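PDB 6DFL: lipopolysaccharide core heptose(I) kinase RfaP from Pseudomonas aeruginosa, which phosphorylates the first heptose of the lipopolysaccharide inner core using ATP and also acts as a protein-tyrosine kinase that autophosphorylates. Local coordinates for residues Gly74-Gln77 with Glu78-Ile82; Leu247-Met250 with Glu251-Ala254. One frame throughout, in Å; residues are numbered along the deposited sequence.

Interaction 1: residues Gly74-Gln77 with Glu78-Ile82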
loop_
_atom_site.group_PDB
_atom_site.type_symbol
_atom_site.label_atom_id
_atom_site.label_comp_id
_atom_site.label_asym_id
_atom_site.label_seq_id
_atom_site.Cartn_x
_atom_site.Cartn_y
_atom_site.Cartn_z
ATOM N N GLY A 74 22.701 8.732 -0.243
ATOM C CA GLY A 74 23.284 7.960 -1.329
ATOM C C GLY A 74 22.516 6.687 -1.642
ATOM O O GLY A 74 21.479 6.429 -1.035
ATOM N N ALA A 75 23.020 5.872 -2.572
ATOM C CA ALA A 75 22.348 4.644 -2.988
ATOM C C ALA A 75 22.182 3.625 -1.863
ATOM O O ALA A 75 21.447 2.643 -2.036
ATOM C CB ALA A 75 23.122 3.991 -4.126
ATOM N N ARG A 76 22.862 3.818 -0.737
ATOM C CA ARG A 76 22.804 2.839 0.339
ATOM C C ARG A 76 21.377 2.646 0.825
ATOM O O ARG A 76 20.951 1.509 1.064
ATOM C CB ARG A 76 23.708 3.284 1.479
ATOM C CG ARG A 76 23.761 2.370 2.656
ATOM C CD ARG A 76 24.637 2.989 3.715
ATOM N NE ARG A 76 26.017 3.126 3.263
ATOM C CZ ARG A 76 26.994 3.622 4.011
ATOM N NH1 ARG A 76 26.726 4.025 5.246
ATOM N NH2 ARG A 76 28.232 3.710 3.532
ATOM N N GLN A 77 20.613 3.737 0.943
ATOM C CA GLN A 77 19.252 3.647 1.461
ATOM C C GLN A 77 18.419 2.656 0.658
ATOM O O GLN A 77 17.863 1.698 1.212
ATOM C CB GLN A 77 18.587 5.019 1.459
ATOM C CG GLN A 77 18.864 5.834 2.682
ATOM C CD GLN A 77 20.268 6.372 2.701
ATOM O OE1 GLN A 77 20.824 6.767 1.663
ATOM N NE2 GLN A 77 20.859 6.401 3.883
ATOM N N GLU A 78 18.302 2.892 -0.646
ATOM C CA GLU A 78 17.606 1.960 -1.522
ATOM C C GLU A 78 18.157 0.543 -1.391
ATOM O O GLU A 78 17.392 -0.424 -1.334
ATOM C CB GLU A 78 17.711 2.447 -2.963
ATOM C CG GLU A 78 16.667 1.888 -3.896
ATOM C CD GLU A 78 16.750 2.520 -5.281
ATOM O OE1 GLU A 78 17.485 3.526 -5.428
ATOM O OE2 GLU A 78 16.091 2.006 -6.214
ATOM N N TRP A 79 19.485 0.396 -1.349
ATOM C CA TRP A 79 20.061 -0.945 -1.444
ATOM C C TRP A 79 19.708 -1.795 -0.232
ATOM O O TRP A 79 19.409 -2.984 -0.379
ATOM C CB TRP A 79 21.576 -0.873 -1.602
ATOM C CG TRP A 79 22.288 -2.174 -1.320
ATOM C CD1 TRP A 79 22.933 -2.517 -0.177
ATOM C CD2 TRP A 79 22.433 -3.298 -2.217
ATOM N NE1 TRP A 79 23.482 -3.787 -0.299
ATOM C CE2 TRP A 79 23.192 -4.280 -1.543
ATOM C CE3 TRP A 79 21.996 -3.567 -3.522
ATOM C CZ2 TRP A 79 23.518 -5.502 -2.119
ATOM C CZ3 TRP A 79 22.327 -4.787 -4.094
ATOM C CH2 TRP A 79 23.076 -5.741 -3.386
ATOM N N GLN A 80 19.730 -1.201 0.968
ATOM C CA GLN A 80 19.443 -1.946 2.185
ATOM C C GLN A 80 17.944 -2.180 2.340
ATOM O O GLN A 80 17.526 -3.213 2.886
ATOM C CB GLN A 80 20.015 -1.205 3.398
ATOM C CG GLN A 80 21.509 -1.385 3.629
ATOM C CD GLN A 80 22.047 -0.444 4.697
ATOM O OE1 GLN A 80 21.290 0.314 5.314
ATOM N NE2 GLN A 80 23.365 -0.483 4.918
ATOM N N ALA A 81 17.108 -1.242 1.875
ATOM C CA ALA A 81 15.670 -1.503 1.876
ATOM C C ALA A 81 15.342 -2.660 0.951
ATOM O O ALA A 81 14.626 -3.592 1.327
ATOM C CB ALA A 81 14.888 -0.265 1.462
ATOM N N ILE A 82 15.862 -2.611 -0.275
ATOM C CA ILE A 82 15.621 -3.696 -1.219
ATOM C C ILE A 82 16.094 -5.013 -0.641
ATOM O O ILE A 82 15.422 -6.041 -0.768
ATOM C CB ILE A 82 16.305 -3.392 -2.558
ATOM C CG1 ILE A 82 15.625 -2.201 -3.232
ATOM C CG2 ILE A 82 16.319 -4.638 -3.443
ATOM C CD1 ILE A 82 16.202 -1.926 -4.574
#
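Arg76 and Gln80, one turn apart at the start of helix 76-87, lie side by side and point the same way. This helix occupies the place of the αC helix of the protein kinase fold. Glu78, within the same turn, forms a salt bridge through OE2 with Lys51 NZ on strand 48-53, consistent with the conserved lysine-glutamate pair of eukaryotic kinases. With CG anti to the backbone N (chi1 -159°) and the chain extended beyond it, Glu78 carries its carboxylate away from the helix to reach that lysine.

The amide of Gln80 rests on the aliphatic part of Arg76: CG of Arg76 is 3.7 Å from NE2 of Gln80, and CD of Arg76 lies 3.9 Å from NE2 of Gln80. The guanidinium and amide planes are 31° apart but do not stack, since the charged end goes on to a salt bridge through NH2 with Glu100. Trp79 projects from a neighbouring position on the helix, its ring stacked on that of Tyr98, while Ala75 and Glu78 rest on Ile112 of strand 109-115; the turn is thus seated on the N-lobe sheet. Gln77 instead bends at chi2 (74°), folding its amide back toward Gly74 in the chain before the helix.

Helical backbone bonds run beneath these side chains. Trp79 N donates to Ala75 O at 3.1 Å and Gln80 N to Arg76 O at 3.0 Å, and methyl CB of Ala81 comes within 3.6 Å of Gln77 O.

Interaction 2: residues Leu247-Met250 with Glu251-Ala254. With G9S (S-[2-({N-[(2S)-2-hydroxy-3,3-dimethyl-4-(phosphonooxy)butanoyl]-beta-alanyl}amino)ethyl] hexadecanethioate), chain C.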
loop_
_atom_site.group_PDB
_atom_site.type_symbol
_atom_site.label_atom_id
_atom_site.label_comp_id
_atom_site.label_asym_id
_atom_site.label_seq_id
_atom_site.Cartn_x
_atom_site.Cartn_y
_atom_site.Cartn_z
ATOM N N LEU A 247 -5.049 8.645 14.331
ATOM C CA LEU A 247 -6.125 8.603 13.346
ATOM C C LEU A 247 -6.904 9.908 13.279
ATOM O O LEU A 247 -7.461 10.243 12.228
ATOM C CB LEU A 247 -7.072 7.455 13.670
ATOM C CG LEU A 247 -6.390 6.102 13.544
ATOM C CD1 LEU A 247 -7.357 4.964 13.908
ATOM C CD2 LEU A 247 -5.868 5.960 12.125
ATOM N N ALA A 248 -7.001 10.634 14.390
ATOM C CA ALA A 248 -7.734 11.890 14.379
ATOM C C ALA A 248 -6.917 12.969 13.684
ATOM O O ALA A 248 -7.463 13.808 12.956
ATOM C CB ALA A 248 -8.066 12.314 15.804
ATOM N N TRP A 249 -5.603 12.944 13.892
ATOM C CA TRP A 249 -4.719 13.860 13.192
ATOM C C TRP A 249 -4.772 13.616 11.695
ATOM O O TRP A 249 -5.019 14.547 10.923
ATOM C CB TRP A 249 -3.293 13.713 13.706
ATOM C CG TRP A 249 -2.325 14.501 12.898
ATOM C CD1 TRP A 249 -2.023 15.827 13.044
ATOM C CD2 TRP A 249 -1.528 14.025 11.813
ATOM N NE1 TRP A 249 -1.085 16.200 12.121
ATOM C CE2 TRP A 249 -0.765 15.118 11.347
ATOM C CE3 TRP A 249 -1.384 12.786 11.186
ATOM C CZ2 TRP A 249 0.133 15.005 10.284
ATOM C CZ3 TRP A 249 -0.499 12.678 10.126
ATOM C CH2 TRP A 249 0.246 13.784 9.682
HETATM N N MSE A 250 -4.586 12.364 11.268
HETATM C CA MSE A 250 -4.639 12.049 9.848
HETATM C C MSE A 250 -5.950 12.486 9.258
HETATM O O MSE A 250 -5.987 13.021 8.168
HETATM C CB MSE A 250 -4.448 10.572 9.580
HETATM C CG MSE A 250 -3.064 10.059 9.868
HETATM SE SE MSE A 250 -2.967 8.110 9.901
HETATM C CE MSE A 250 -3.565 7.671 8.125
ATOM N N GLU A 251 -7.046 12.280 9.979
ATOM C CA GLU A 251 -8.322 12.697 9.417
ATOM C C GLU A 251 -8.398 14.216 9.299
ATOM O O GLU A 251 -9.064 14.731 8.399
ATOM C CB GLU A 251 -9.474 12.148 10.256
ATOM C CG GLU A 251 -10.800 12.049 9.500
ATOM C CD GLU A 251 -10.650 11.523 8.078
ATOM O OE1 GLU A 251 -11.211 12.148 7.140
ATOM O OE2 GLU A 251 -9.969 10.493 7.890
ATOM N N ARG A 252 -7.708 14.938 10.183
ATOM C CA ARG A 252 -7.773 16.391 10.176
ATOM C C ARG A 252 -6.937 16.963 9.040
ATOM O O ARG A 252 -7.393 17.841 8.301
ATOM C CB ARG A 252 -7.302 16.933 11.519
ATOM C CG ARG A 252 -8.377 17.023 12.554
ATOM C CD ARG A 252 -7.941 17.965 13.663
ATOM N NE ARG A 252 -6.557 17.715 14.057
ATOM C CZ ARG A 252 -6.184 16.723 14.864
ATOM N NH1 ARG A 252 -7.094 15.893 15.364
ATOM N NH2 ARG A 252 -4.906 16.563 15.176
ATOM N N LYS A 253 -5.705 16.471 8.896
ATOM C CA LYS A 253 -4.889 16.797 7.735
ATOM C C LYS A 253 -5.602 16.443 6.432
ATOM O O LYS A 253 -5.649 17.254 5.499
ATOM C CB LYS A 253 -3.551 16.074 7.829
ATOM C CG LYS A 253 -2.480 16.651 6.932
ATOM C CD LYS A 253 -1.197 16.794 7.707
ATOM C CE LYS A 253 -0.123 17.496 6.890
ATOM N NZ LYS A 253 1.120 17.676 7.704
ATOM N N ALA A 254 -6.179 15.238 6.355
ATOM C CA ALA A 254 -6.851 14.811 5.128
ATOM C C ALA A 254 -8.025 15.715 4.772
ATOM O O ALA A 254 -8.294 15.935 3.583
ATOM C CB ALA A 254 -7.325 13.363 5.252
HETATM C C1 G9S C . -12.572 5.613 10.901
HETATM C C2 G9S C . -14.963 6.393 10.740
HETATM C C3 G9S C . -16.011 7.460 11.016
HETATM C C4 G9S C . -16.228 7.812 12.476
HETATM C C5 G9S C . -15.164 6.836 14.674
HETATM C C6 G9S C . -16.867 4.829 15.057
HETATM C C7 G9S C . -18.134 4.586 15.840
HETATM C C8 G9S C . -17.121 4.534 13.603
HETATM C C10 G9S C . -9.421 6.850 10.009
HETATM C C11 G9S C . -8.336 7.875 9.830
HETATM C C12 G9S C . -7.372 7.593 8.701
HETATM C C13 G9S C . -7.712 6.394 7.834
HETATM C C14 G9S C . -6.705 5.235 7.853
HETATM C C15 G9S C . -5.737 5.141 6.684
HETATM C C16 G9S C . -6.261 4.598 5.376
HETATM N N2 G9S C . -13.583 6.609 11.149
HETATM C C19 G9S C . -11.926 5.641 9.538
HETATM C C20 G9S C . -15.814 3.909 15.596
HETATM C C21 G9S C . -5.274 3.919 4.432
HETATM C C22 G9S C . -5.706 3.918 2.968
HETATM C C23 G9S C . -4.673 3.657 1.911
HETATM C C24 G9S C . -4.924 2.453 1.026
HETATM C C25 G9S C . -4.071 2.238 -0.218
HETATM C C26 G9S C . -4.648 1.364 -1.335
HETATM C C27 G9S C . -5.462 2.059 -2.410
HETATM C C28 G9S C . -5.795 1.235 -3.618
HETATM C C29 G9S C . -5.262 1.692 -4.940
HETATM C C30 G9S C . -16.476 6.325 15.287
HETATM N N3 G9S C . -15.084 7.528 13.379
HETATM O O2 G9S C . -15.286 5.347 10.188
HETATM O O3 G9S C . -9.335 5.957 10.843
HETATM O O4 G9S C . -14.122 6.671 15.301
HETATM O O5 G9S C . -17.503 7.198 14.982
HETATM O O6 G9S C . -18.284 5.326 17.010
HETATM O O8 G9S C . -19.478 5.822 19.181
HETATM O O9 G9S C . -18.102 3.730 18.986
HETATM P P1 G9S C . -19.004 4.712 18.265
HETATM S S1 G9S C . -10.969 7.107 9.181
#
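CG anti to the carbonyl carbon (chi1 -87°) and a bend at chi3 (-44°) fold Arg252 back over the preceding turn, where its guanidinium meets Trp249. One guanidinium face lies against Trp249 CA, and NH2 of Arg252 comes 3.6 Å from Trp249 CB, approaching the edge of the indole near the ring plane. The two planes are 74° apart, so the groups cross rather than stack. Ala248 O lies over a face of the guanidinium and not in line with an N-H, so its 3.2 Å approach to Arg252 NH1 is not a hydrogen bond. Lys253 runs alongside the same indole, its CD 3.4 Å from Trp249 CZ2.

These residues belong to helix 244-257, the last helix of the kinase-like C-lobe, which packs on helix 200-212 and lines the pocket that holds the palmitoyl-phosphopantetheine G9S.

Leu247, Met250 and Glu251 turn to the ligand. Leu247 CD2 packs 3.7 Å from G9S O3, the thioester oxygen, while Met250, present as selenomethionine, places its terminal CE 3.6 Å from C15 of the G9S acyl chain. Glu251 bends at chi2 and brings OE2 to 3.6 Å from G9S C11, next to the thioester carbonyl. Glu251 OE2 also lies 3.8 Å from G9S S1. That carboxylate oxygen is hydrogen-bonded to the hydroxyl of Tyr211, another residue of the ligand pocket.

How the interactions relate
After strand 2-5, two short helices and strands 37-41 and 48-53, the chain passes an unmodelled gap and enters interaction 1 at the head of helix 76-87. Residues 74-82 are continuous, so this contact closes only a helical turn, tying the helix to the N-lobe sheet. The chain then adds strands 95-101 and 109-115 to that sheet before crossing to the mostly helical C-lobe, where it reaches interaction 2 at residues 247-254, again a purely local turn, beside helix 200-212 and the bound acyl thioester. The two contacts follow in series, neither nested nor crossed. The centres of interactions 1 and 2 are about 31 Å apart and their nearest atoms about 21 Å, in different lobes.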